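Local coordinates for jasmonate-induced oxygenase 2 (Arabidopsis thaliana, PDB 6LSV), which oxidises jasmonate, the stress hormone that triggers plant defence signalling, to 12-hydroxyjasmonate with iron, 2-oxoglutarate and molecular oxygen, at residues E95-F100 / K153-P158; T117-G122 / F140-P145; G231-L236 / F299-K304. All blocks are in the same frame, centred on the assembly; numbering follows the deposited sequence.

Contact 1. Residues E95-F100 / K153-P158; sequences ENWREF and KWPSFP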
loop_
_atom_site.group_PDB
_atom_site.type_symbol
_atom_site.label_atom_id
_atom_site.label_comp_id
_atom_site.label_asym_id
_atom_site.label_seq_id
_atom_site.Cartn_x
_atom_site.Cartn_y
_atom_site.Cartn_z
ATOM N N GLU A 95 -13.583 -10.723 3.100
ATOM C CA GLU A 95 -14.556 -11.563 2.408
ATOM C C GLU A 95 -15.589 -10.737 1.651
ATOM O O GLU A 95 -16.102 -11.191 0.622
ATOM C CB GLU A 95 -15.238 -12.507 3.396
ATOM C CG GLU A 95 -14.287 -13.511 4.032
ATOM C CD GLU A 95 -13.386 -14.196 3.014
ATOM O OE1 GLU A 95 -13.909 -14.739 2.018
ATOM O OE2 GLU A 95 -12.150 -14.184 3.208
ATOM N N ASN A 96 -15.905 -9.535 2.133
ATOM C CA ASN A 96 -16.733 -8.625 1.348
ATOM C C ASN A 96 -16.051 -8.271 0.033
ATOM O O ASN A 96 -16.670 -8.327 -1.036
ATOM C CB ASN A 96 -17.033 -7.359 2.148
ATOM C CG ASN A 96 -18.320 -7.462 2.936
ATOM O OD1 ASN A 96 -19.334 -6.877 2.563
ATOM N ND2 ASN A 96 -18.286 -8.208 4.034
ATOM N N TRP A 97 -14.771 -7.900 0.092
ATOM C CA TRP A 97 -14.048 -7.561 -1.129
ATOM C C TRP A 97 -13.829 -8.791 -2.001
ATOM O O TRP A 97 -13.945 -8.714 -3.230
ATOM C CB TRP A 97 -12.719 -6.887 -0.786
ATOM C CG TRP A 97 -12.877 -5.428 -0.481
ATOM C CD1 TRP A 97 -12.821 -4.833 0.747
ATOM C CD2 TRP A 97 -13.138 -4.380 -1.422
ATOM N NE1 TRP A 97 -13.027 -3.479 0.627
ATOM C CE2 TRP A 97 -13.225 -3.177 -0.695
ATOM C CE3 TRP A 97 -13.305 -4.344 -2.809
ATOM C CZ2 TRP A 97 -13.464 -1.950 -1.309
ATOM C CZ3 TRP A 97 -13.546 -3.128 -3.414
ATOM C CH2 TRP A 97 -13.625 -1.947 -2.665
ATOM N N ARG A 98 -13.518 -9.935 -1.386
ATOM C CA ARG A 98 -13.397 -11.165 -2.162
ATOM C C ARG A 98 -14.683 -11.458 -2.922
ATOM O O ARG A 98 -14.644 -11.875 -4.086
ATOM C CB ARG A 98 -13.038 -12.338 -1.249
ATOM C CG ARG A 98 -12.757 -13.624 -2.010
ATOM C CD ARG A 98 -12.812 -14.849 -1.108
ATOM N NE ARG A 98 -11.953 -14.737 0.071
ATOM C CZ ARG A 98 -10.624 -14.790 0.040
ATOM N NH1 ARG A 98 -9.989 -14.943 -1.117
ATOM N NH2 ARG A 98 -9.931 -14.685 1.167
ATOM N N GLU A 99 -15.834 -11.236 -2.280
ATOM C CA GLU A 99 -17.115 -11.427 -2.954
ATOM C C GLU A 99 -17.276 -10.449 -4.112
ATOM O O GLU A 99 -17.800 -10.812 -5.173
ATOM C CB GLU A 99 -18.256 -11.273 -1.948
ATOM C CG GLU A 99 -19.650 -11.202 -2.560
ATOM C CD GLU A 99 -20.076 -12.506 -3.217
ATOM O OE1 GLU A 99 -20.477 -13.439 -2.487
ATOM O OE2 GLU A 99 -20.014 -12.595 -4.464
ATOM N N PHE A 100 -16.827 -9.206 -3.927
ATOM C CA PHE A 100 -16.881 -8.228 -5.010
ATOM C C PHE A 100 -16.072 -8.698 -6.213
ATOM O O PHE A 100 -16.528 -8.606 -7.357
ATOM C CB PHE A 100 -16.376 -6.872 -4.515
ATOM C CG PHE A 100 -16.230 -5.846 -5.603
ATOM C CD1 PHE A 100 -17.336 -5.163 -6.085
ATOM C CD2 PHE A 100 -14.986 -5.564 -6.145
ATOM C CE1 PHE A 100 -17.205 -4.220 -7.087
ATOM C CE2 PHE A 100 -14.848 -4.621 -7.148
ATOM C CZ PHE A 100 -15.959 -3.947 -7.618
ATOM N N LYS A 153 -19.032 6.296 -5.458
ATOM C CA LYS A 153 -17.849 5.753 -6.113
ATOM C C LYS A 153 -17.342 4.483 -5.442
ATOM O O LYS A 153 -16.265 3.995 -5.797
ATOM C CB LYS A 153 -16.735 6.804 -6.159
ATOM C CG LYS A 153 -17.080 8.031 -6.990
ATOM C CD LYS A 153 -15.876 8.943 -7.163
ATOM C CE LYS A 153 -16.286 10.325 -7.652
ATOM N NZ LYS A 153 -16.278 11.321 -6.545
ATOM N N TRP A 154 -18.084 3.948 -4.487
ATOM C CA TRP A 154 -17.781 2.688 -3.835
ATOM C C TRP A 154 -18.565 1.560 -4.484
ATOM O O TRP A 154 -19.542 1.801 -5.198
ATOM C CB TRP A 154 -18.125 2.765 -2.344
ATOM C CG TRP A 154 -17.290 3.736 -1.567
ATOM C CD1 TRP A 154 -16.451 4.690 -2.068
ATOM C CD2 TRP A 154 -17.214 3.843 -0.143
ATOM N NE1 TRP A 154 -15.864 5.388 -1.042
ATOM C CE2 TRP A 154 -16.316 4.887 0.150
ATOM C CE3 TRP A 154 -17.823 3.157 0.913
ATOM C CZ2 TRP A 154 -16.008 5.259 1.456
ATOM C CZ3 TRP A 154 -17.518 3.531 2.209
ATOM C CH2 TRP A 154 -16.617 4.570 2.470
ATOM N N PRO A 155 -18.156 0.304 -4.276
ATOM C CA PRO A 155 -18.920 -0.809 -4.850
ATOM C C PRO A 155 -20.313 -0.919 -4.274
ATOM O O PRO A 155 -20.709 -0.158 -3.383
ATOM C CB PRO A 155 -18.077 -2.041 -4.498
ATOM C CG PRO A 155 -16.738 -1.525 -4.239
ATOM C CD PRO A 155 -16.916 -0.166 -3.643
ATOM N N SER A 156 -21.057 -1.905 -4.760
ATOM C CA SER A 156 -22.451 -1.983 -4.358
ATOM C C SER A 156 -22.943 -3.407 -4.138
ATOM O O SER A 156 -23.799 -3.626 -3.273
ATOM C CB SER A 156 -23.318 -1.279 -5.393
ATOM O OG SER A 156 -24.651 -1.075 -4.952
ATOM N N PHE A 157 -22.426 -4.383 -4.902
ATOM C CA PHE A 157 -23.058 -5.695 -4.932
ATOM C C PHE A 157 -23.116 -6.387 -3.570
ATOM O O PHE A 157 -24.214 -6.768 -3.150
ATOM C CB PHE A 157 -22.395 -6.627 -5.943
ATOM C CG PHE A 157 -22.724 -8.075 -5.702
ATOM C CD1 PHE A 157 -24.007 -8.550 -5.942
ATOM C CD2 PHE A 157 -21.782 -8.945 -5.170
ATOM C CE1 PHE A 157 -24.332 -9.872 -5.698
ATOM C CE2 PHE A 157 -22.106 -10.268 -4.926
ATOM C CZ PHE A 157 -23.382 -10.730 -5.191
ATOM N N PRO A 158 -21.996 -6.638 -2.879
ATOM C CA PRO A 158 -22.120 -7.199 -1.533
ATOM C C PRO A 158 -22.813 -6.190 -0.644
ATOM O O PRO A 158 -22.221 -5.159 -0.292
ATOM C CB PRO A 158 -20.661 -7.433 -1.096
ATOM C CG PRO A 158 -19.851 -7.321 -2.346
ATOM C CD PRO A 158 -20.590 -6.313 -3.170
#

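Contact 2. Residues T117-G122 / F140-P145; sequences TYEGYG and FLHLLP. With JAA ({(1R,2R)-3-oxo-2-[(2Z)-pent-2-en-1-yl]cyclopentyl}acetic acid), chain D.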
loop_
_atom_site.group_PDB
_atom_site.type_symbol
_atom_site.label_atom_id
_atom_site.label_comp_id
_atom_site.label_asym_id
_atom_site.label_seq_id
_atom_site.Cartn_x
_atom_site.Cartn_y
_atom_site.Cartn_z
ATOM N N THR A 117 -8.201 10.508 -11.442
ATOM C CA THR A 117 -8.428 10.266 -10.023
ATOM C C THR A 117 -8.143 8.837 -9.593
ATOM O O THR A 117 -7.982 8.596 -8.390
ATOM C CB THR A 117 -9.873 10.611 -9.621
ATOM O OG1 THR A 117 -10.773 9.648 -10.180
ATOM C CG2 THR A 117 -10.260 12.006 -10.096
ATOM N N TYR A 118 -8.093 7.886 -10.533
ATOM C CA TYR A 118 -7.812 6.479 -10.267
ATOM C C TYR A 118 -8.892 5.829 -9.408
ATOM O O TYR A 118 -8.821 4.627 -9.129
ATOM C CB TYR A 118 -6.438 6.318 -9.607
ATOM C CG TYR A 118 -5.297 6.158 -10.587
ATOM C CD1 TYR A 118 -4.976 4.913 -11.108
ATOM C CD2 TYR A 118 -4.541 7.255 -10.990
ATOM C CE1 TYR A 118 -3.929 4.761 -12.006
ATOM C CE2 TYR A 118 -3.495 7.113 -11.886
ATOM C CZ TYR A 118 -3.193 5.864 -12.387
ATOM O OH TYR A 118 -2.153 5.719 -13.276
ATOM N N GLU A 119 -9.895 6.603 -8.992
ATOM C CA GLU A 119 -10.963 6.062 -8.160
ATOM C C GLU A 119 -11.770 5.036 -8.939
ATOM O O GLU A 119 -12.191 5.290 -10.072
ATOM C CB GLU A 119 -11.888 7.179 -7.675
ATOM C CG GLU A 119 -11.281 8.132 -6.668
ATOM C CD GLU A 119 -12.120 9.385 -6.495
ATOM O OE1 GLU A 119 -12.209 10.178 -7.454
ATOM O OE2 GLU A 119 -12.702 9.572 -5.407
ATOM N N GLY A 120 -11.982 3.869 -8.332
ATOM C CA GLY A 120 -12.874 2.871 -8.878
ATOM C C GLY A 120 -12.152 1.569 -9.183
ATOM O O GLY A 120 -11.179 1.205 -8.511
ATOM N N TYR A 121 -12.645 0.880 -10.207
ATOM C CA TYR A 121 -12.186 -0.451 -10.578
ATOM C C TYR A 121 -11.052 -0.321 -11.590
ATOM O O TYR A 121 -11.258 0.192 -12.696
ATOM C CB TYR A 121 -13.361 -1.245 -11.147
ATOM C CG TYR A 121 -13.052 -2.628 -11.668
ATOM C CD1 TYR A 121 -12.386 -3.559 -10.881
ATOM C CD2 TYR A 121 -13.468 -3.017 -12.934
ATOM C CE1 TYR A 121 -12.118 -4.831 -11.355
ATOM C CE2 TYR A 121 -13.208 -4.284 -13.417
ATOM C CZ TYR A 121 -12.534 -5.187 -12.626
ATOM O OH TYR A 121 -12.272 -6.449 -13.108
ATOM N N GLY A 122 -9.855 -0.780 -11.210
ATOM C CA GLY A 122 -8.677 -0.593 -12.027
ATOM C C GLY A 122 -7.935 -1.892 -12.275
ATOM O O GLY A 122 -8.092 -2.877 -11.554
ATOM N N PHE A 140 -9.852 1.279 -5.904
ATOM C CA PHE A 140 -9.271 2.416 -5.201
ATOM C C PHE A 140 -10.370 3.408 -4.846
ATOM O O PHE A 140 -11.230 3.709 -5.680
ATOM C CB PHE A 140 -8.190 3.085 -6.060
ATOM C CG PHE A 140 -7.527 4.263 -5.407
ATOM C CD1 PHE A 140 -6.716 4.094 -4.296
ATOM C CD2 PHE A 140 -7.706 5.541 -5.914
ATOM C CE1 PHE A 140 -6.098 5.181 -3.703
ATOM C CE2 PHE A 140 -7.094 6.630 -5.322
ATOM C CZ PHE A 140 -6.290 6.452 -4.217
ATOM N N LEU A 141 -10.348 3.901 -3.608
ATOM C CA LEU A 141 -11.326 4.874 -3.143
ATOM C C LEU A 141 -10.705 5.697 -2.023
ATOM O O LEU A 141 -9.736 5.279 -1.382
ATOM C CB LEU A 141 -12.623 4.197 -2.664
ATOM C CG LEU A 141 -12.556 3.203 -1.495
ATOM C CD1 LEU A 141 -12.755 3.886 -0.141
ATOM C CD2 LEU A 141 -13.572 2.080 -1.676
ATOM N N HIS A 142 -11.283 6.871 -1.786
ATOM C CA HIS A 142 -10.837 7.765 -0.730
ATOM C C HIS A 142 -11.730 7.637 0.499
ATOM O O HIS A 142 -12.933 7.380 0.390
ATOM C CB HIS A 142 -10.837 9.217 -1.207
ATOM C CG HIS A 142 -9.754 9.534 -2.189
ATOM N ND1 HIS A 142 -8.427 9.637 -1.826
ATOM C CD2 HIS A 142 -9.798 9.776 -3.520
ATOM C CE1 HIS A 142 -7.703 9.925 -2.891
ATOM N NE2 HIS A 142 -8.510 10.015 -3.933
ATOM N N LEU A 143 -11.128 7.820 1.673
ATOM C CA LEU A 143 -11.848 7.877 2.942
ATOM C C LEU A 143 -11.772 9.242 3.608
ATOM O O LEU A 143 -12.781 9.731 4.118
ATOM C CB LEU A 143 -11.311 6.818 3.911
ATOM C CG LEU A 143 -11.384 5.370 3.426
ATOM C CD1 LEU A 143 -10.184 4.590 3.933
ATOM C CD2 LEU A 143 -12.680 4.721 3.872
ATOM N N LEU A 144 -10.599 9.865 3.613
ATOM C CA LEU A 144 -10.409 11.228 4.082
ATOM C C LEU A 144 -9.497 11.950 3.103
ATOM O O LEU A 144 -8.646 11.317 2.466
ATOM C CB LEU A 144 -9.794 11.267 5.489
ATOM C CG LEU A 144 -10.657 10.751 6.637
ATOM C CD1 LEU A 144 -9.816 10.667 7.893
ATOM C CD2 LEU A 144 -11.865 11.651 6.848
ATOM N N PRO A 145 -9.650 13.276 2.952
ATOM C CA PRO A 145 -10.609 14.167 3.620
ATOM C C PRO A 145 -12.049 13.967 3.134
ATOM O O PRO A 145 -12.268 13.279 2.135
ATOM C CB PRO A 145 -10.093 15.561 3.258
ATOM C CG PRO A 145 -9.422 15.369 1.945
ATOM C CD PRO A 145 -8.774 14.014 2.026
HETATM O O01 JAA D . -3.560 2.720 -6.815
HETATM O O02 JAA D . -2.282 8.008 -3.514
HETATM O O03 JAA D . -1.909 8.800 -5.504
HETATM C C04 JAA D . -2.507 5.606 -5.408
HETATM C C05 JAA D . -2.061 4.173 -6.033
HETATM C C06 JAA D . -3.414 6.220 -6.506
HETATM C C07 JAA D . -3.758 5.181 -7.349
HETATM C C08 JAA D . -3.123 3.816 -6.696
HETATM C C09 JAA D . -1.723 3.115 -4.894
HETATM C C10 JAA D . -1.389 6.458 -5.155
HETATM C C11 JAA D . -0.251 3.226 -4.491
HETATM C C12 JAA D . -1.888 7.832 -4.698
HETATM C C13 JAA D . 0.527 2.164 -4.402
HETATM C C14 JAA D . -0.003 0.764 -4.703
HETATM C C15 JAA D . 0.910 0.080 -5.721
HETATM O O HOH W 1 -13.298 7.463 -3.773
#

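Contact 3. Residues G231-L236 / F299-K304; sequences GGMTIL and FFYNPK. With AKG (2-oxoglutaric acid), chain C; JAA ({(1R,2R)-3-oxo-2-[(2Z)-pent-2-en-1-yl]cyclopentyl}acetic acid), chain D.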
loop_
_atom_site.group_PDB
_atom_site.type_symbol
_atom_site.label_atom_id
_atom_site.label_comp_id
_atom_site.label_asym_id
_atom_site.label_seq_id
_atom_site.Cartn_x
_atom_site.Cartn_y
_atom_site.Cartn_z
ATOM N N GLY A 231 2.858 7.391 -0.050
ATOM C CA GLY A 231 2.292 8.183 1.021
ATOM C C GLY A 231 3.042 8.057 2.331
ATOM O O GLY A 231 4.227 7.714 2.377
ATOM N N GLY A 232 2.324 8.342 3.417
ATOM C CA GLY A 232 2.904 8.365 4.747
ATOM C C GLY A 232 3.191 6.989 5.308
ATOM O O GLY A 232 4.354 6.591 5.420
ATOM N N MET A 233 2.145 6.260 5.688
ATOM C CA MET A 233 2.292 4.874 6.101
ATOM C C MET A 233 1.151 4.057 5.518
ATOM O O MET A 233 0.067 4.579 5.240
ATOM C CB MET A 233 2.316 4.712 7.629
ATOM C CG MET A 233 1.236 5.473 8.372
ATOM S SD MET A 233 1.173 5.028 10.121
ATOM C CE MET A 233 0.450 3.392 10.028
ATOM N N THR A 234 1.410 2.768 5.327
ATOM C CA THR A 234 0.412 1.827 4.847
ATOM C C THR A 234 0.106 0.815 5.941
ATOM O O THR A 234 1.024 0.256 6.551
ATOM C CB THR A 234 0.888 1.103 3.585
ATOM O OG1 THR A 234 1.296 2.063 2.602
ATOM C CG2 THR A 234 -0.229 0.238 3.008
ATOM N N ILE A 235 -1.177 0.597 6.195
ATOM C CA ILE A 235 -1.631 -0.501 7.037
ATOM C C ILE A 235 -2.153 -1.576 6.096
ATOM O O ILE A 235 -3.176 -1.391 5.428
ATOM C CB ILE A 235 -2.692 -0.048 8.051
ATOM C CG1 ILE A 235 -2.096 0.985 9.010
ATOM C CG2 ILE A 235 -3.215 -1.233 8.851
ATOM C CD1 ILE A 235 -3.090 1.564 9.983
ATOM N N LEU A 236 -1.434 -2.693 6.022
ATOM C CA LEU A 236 -1.680 -3.740 5.041
ATOM C C LEU A 236 -2.313 -4.945 5.722
ATOM O O LEU A 236 -1.780 -5.455 6.715
ATOM C CB LEU A 236 -0.372 -4.143 4.352
ATOM C CG LEU A 236 -0.336 -5.264 3.310
ATOM C CD1 LEU A 236 -1.287 -4.983 2.158
ATOM C CD2 LEU A 236 1.088 -5.440 2.793
ATOM N N PHE A 299 -4.439 0.067 3.234
ATOM C CA PHE A 299 -4.920 1.335 3.761
ATOM C C PHE A 299 -3.760 2.322 3.792
ATOM O O PHE A 299 -2.699 2.023 4.352
ATOM C CB PHE A 299 -5.510 1.135 5.158
ATOM C CG PHE A 299 -5.905 2.409 5.852
ATOM C CD1 PHE A 299 -5.020 3.056 6.700
ATOM C CD2 PHE A 299 -7.172 2.943 5.678
ATOM C CE1 PHE A 299 -5.382 4.223 7.345
ATOM C CE2 PHE A 299 -7.540 4.109 6.320
ATOM C CZ PHE A 299 -6.643 4.750 7.153
ATOM N N PHE A 300 -3.956 3.486 3.178
ATOM C CA PHE A 300 -2.920 4.506 3.071
ATOM C C PHE A 300 -3.258 5.666 3.997
ATOM O O PHE A 300 -4.336 6.261 3.888
ATOM C CB PHE A 300 -2.776 4.996 1.629
ATOM C CG PHE A 300 -2.514 3.901 0.633
ATOM C CD1 PHE A 300 -1.366 3.125 0.709
ATOM C CD2 PHE A 300 -3.416 3.653 -0.385
ATOM C CE1 PHE A 300 -1.126 2.118 -0.218
ATOM C CE2 PHE A 300 -3.182 2.656 -1.311
ATOM C CZ PHE A 300 -2.035 1.887 -1.227
ATOM N N TYR A 301 -2.336 5.982 4.903
ATOM C CA TYR A 301 -2.460 7.115 5.816
ATOM C C TYR A 301 -1.487 8.191 5.346
ATOM O O TYR A 301 -0.267 8.024 5.449
ATOM C CB TYR A 301 -2.171 6.682 7.251
ATOM C CG TYR A 301 -2.575 7.684 8.304
ATOM C CD1 TYR A 301 -3.907 7.838 8.673
ATOM C CD2 TYR A 301 -1.622 8.464 8.944
ATOM C CE1 TYR A 301 -4.276 8.743 9.651
ATOM C CE2 TYR A 301 -1.983 9.375 9.917
ATOM C CZ TYR A 301 -3.310 9.512 10.265
ATOM O OH TYR A 301 -3.669 10.420 11.233
ATOM N N ASN A 302 -2.024 9.294 4.832
ATOM C CA ASN A 302 -1.185 10.221 4.097
ATOM C C ASN A 302 -1.226 11.615 4.707
ATOM O O ASN A 302 -2.209 11.989 5.355
ATOM C CB ASN A 302 -1.632 10.296 2.633
ATOM C CG ASN A 302 -1.530 8.960 1.927
ATOM O OD1 ASN A 302 -0.613 8.179 2.182
ATOM N ND2 ASN A 302 -2.477 8.685 1.038
ATOM N N PRO A 303 -0.172 12.404 4.524
ATOM C CA PRO A 303 -0.239 13.813 4.921
ATOM C C PRO A 303 -1.195 14.575 4.022
ATOM O O PRO A 303 -1.414 14.210 2.864
ATOM C CB PRO A 303 1.203 14.305 4.744
ATOM C CG PRO A 303 1.807 13.373 3.754
ATOM C CD PRO A 303 1.143 12.043 3.962
ATOM N N LYS A 304 -1.782 15.633 4.579
ATOM C CA LYS A 304 -2.575 16.567 3.786
ATOM C C LYS A 304 -1.831 16.938 2.504
ATOM O O LYS A 304 -0.673 17.360 2.544
ATOM C CB LYS A 304 -2.876 17.810 4.627
ATOM C CG LYS A 304 -3.945 18.724 4.072
ATOM C CD LYS A 304 -4.330 19.791 5.089
ATOM C CE LYS A 304 -5.314 20.789 4.507
ATOM N NZ LYS A 304 -4.778 21.454 3.289
HETATM C C1 AKG C . -0.013 -2.838 -1.865
HETATM O O1 AKG C . 0.376 -1.985 -1.029
HETATM O O2 AKG C . -0.848 -2.499 -2.749
HETATM C C2 AKG C . 0.552 -4.262 -1.808
HETATM O O5 AKG C . 1.716 -4.418 -1.966
HETATM C C3 AKG C . -0.340 -5.486 -1.554
HETATM C C4 AKG C . 0.426 -6.496 -0.694
HETATM C C5 AKG C . -0.213 -7.884 -0.775
HETATM O O3 AKG C . -0.128 -8.691 0.188
HETATM O O4 AKG C . -0.827 -8.220 -1.818
HETATM O O01 JAA D . -3.560 2.720 -6.815
HETATM O O02 JAA D . -2.282 8.008 -3.514
HETATM O O03 JAA D . -1.909 8.800 -5.504
HETATM C C04 JAA D . -2.507 5.606 -5.408
HETATM C C05 JAA D . -2.061 4.173 -6.033
HETATM C C06 JAA D . -3.414 6.220 -6.506
HETATM C C07 JAA D . -3.758 5.181 -7.349
HETATM C C08 JAA D . -3.123 3.816 -6.696
HETATM C C09 JAA D . -1.723 3.115 -4.894
HETATM C C10 JAA D . -1.389 6.458 -5.155
HETATM C C11 JAA D . -0.251 3.226 -4.491
HETATM C C12 JAA D . -1.888 7.832 -4.698
HETATM C C13 JAA D . 0.527 2.164 -4.402
HETATM C C14 JAA D . -0.003 0.764 -4.703
HETATM C C15 JAA D . 0.910 0.080 -5.721
#

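Contact 1. Residues E95-F100 / K153-P158
Helix 87-102, in the N-terminal part of this plant 2-oxoglutarate-dependent dioxygenase, is covered here by the proline-rich loop that leads from strand 137-144 to helix 161-186. The packing is largely apolar, led by Pro155 and Pro158 against one side of the helix. Pro155 fits into the corner made by Phe100 and Trp97. Pro155 CG sits over one face of the Phe100 ring, offset toward the rim, in a CH-pi contact 4.2 Å from the ring centroid and 19° off the normal. Pro155 CG also meets the six-membered end of the indole, 3.5 Å from Trp97 CH2. Phe100 can offer that face because its CG is anti to the backbone N (chi1 173°), which brings the ring up against Pro155. Pro158 packs on the helix backbone, its CG 3.6 Å from Asn96 O and close to Glu99 CG. Glu99, its chain bent at chi2, brings its carboxylate to the edge of the Phe157 ring, with the two planes 74° apart and Glu99 OE2 3.2 Å from Phe157 CE2. Around this packing, Asn96 OD1 bonds to Thr160 OG1 and ND2 to Ala92 O, while Pro155 O accepts from Arg162 NE. Tyr139 of strand 137-144 meets both Trp97 and Phe100, and Ile165 of helix 161-186 packs on Trp97, so the indole lies among loop, strand and second helix.

Contact 2. Residues T117-G122 / F140-P145
With its CG anti to the backbone N (chi1 -179°), Phe140 swings its ring beside the 117-120 backbone, while Glu119, at chi1 -69° and extended beyond CG, reaches along the strand to His142. The two segments meet at the edge of the main sheet of the jelly-roll (double-stranded beta-helix) fold, where Gly120 and Phe140 form an antiparallel hydrogen-bonded pair. Gly120 N donates to Phe140 O at 2.8 Å, in the carbonyl plane, and Phe140 N returns the bond to Gly120 O at 2.9 Å. The Phe140 ring turns its edge to the backbone of the loop, with Tyr118 O 3.5 Å from its CD2. One face of that ring receives the cyclopentanone of jasmonate, where jasmonate C06 lies 3.7 Å from Phe140 CZ; Tyr118 CB stands equally near C07 of the ligand, and the Tyr118 hydroxyl is bonded to Arg337 O and Gly126 N. Both residues thus line the substrate pocket, whose Arg208, Arg333 and Arg337 hydrogen-bond to jasmonate. Farther along the strand, the Glu119 carboxylate meets the edge of the imidazole of His142, the planes 64° apart. A water joins the same pair, donating to Glu119 OE2 at 2.7 Å and accepting from His142 N at 2.9 Å.

Contact 3. Residues G231-L236 / F299-K304
Backbone hydrogen bonds carry most of the pairing of Met233-Ile235 with Phe299-Tyr301, in strands 233-236 and 299-302, which run antiparallel at 159°. Met233 and Tyr301 form one hydrogen-bonded pair and Ile235 and Phe299 the next, each with a bond in both directions. The straightest is Tyr301 N to Met233 O, 2.8 Å with 171° at the hydrogen. Between them Thr234 and Phe300 make a non-hydrogen-bonded pair, where Thr234 CA approaches Phe299 O at 3.2 Å in a CA-H...O contact.

A side-chain amide extends the ladder past the strand end. Asn302, whose CG lies beside the backbone N (chi1 -61°), turns OD1 back to accept from Gly232 N at 3.2 Å, in the plane of its own carbonyl and on a lone pair. Gly231 CA also lies close to that oxygen, and with Gly232 and Met233 both facing Tyr301 the register slips in a classic beta bulge.

These strands sit in the middle of the major sheet of the jelly-roll core that houses the iron site, and the two faces of the pair differ. On one, apolar packing joins Met233 CG to Tyr301 CB (3.8 Å) and Ile235 CD1 to Phe299 CD1 (4.1 Å), with Ser176 of helix 161-186 over Ile235, Phe299 and Tyr301, Leu172 on Phe299, and Val265 beside Met233.

The other face looks into the active site. Thr234 lies alongside Phe300 and puts OG1 at the edge of its ring, 3.4 Å from CD1; the same OG1 hydrogen-bonds to OD2 of Asp229, making Thr234 a second-shell residue that orients an iron ligand. Two ligand contacts follow: Phe300 CZ reaches C09 of jasmonate at 3.9 Å, and Leu236 CD1 touches C4 of 2-oxoglutarate at 3.7 Å.

How the contacts relate
From the outside of the fold inward, the chemistry moves from side-chain packing to strand pairing. Contact 1 is the partly exposed one, a loop laid on a helix by prolines and aromatic rings; contacts 2 and 3 are buried, belong to the same large sheet and rely on backbone hydrogen bonds, contact 2 at its edge strand and contact 3 in its middle. Contact 2 is nested in the chain loop closed by contact 1, and Leu141 joins them by packing on Trp154 and Trp97. Leu143 meets Phe299 between contacts 2 and 3. Both of these reach jasmonate, at its ring and at its pentenyl chain, but contact 3 alone also touches 2-oxoglutarate.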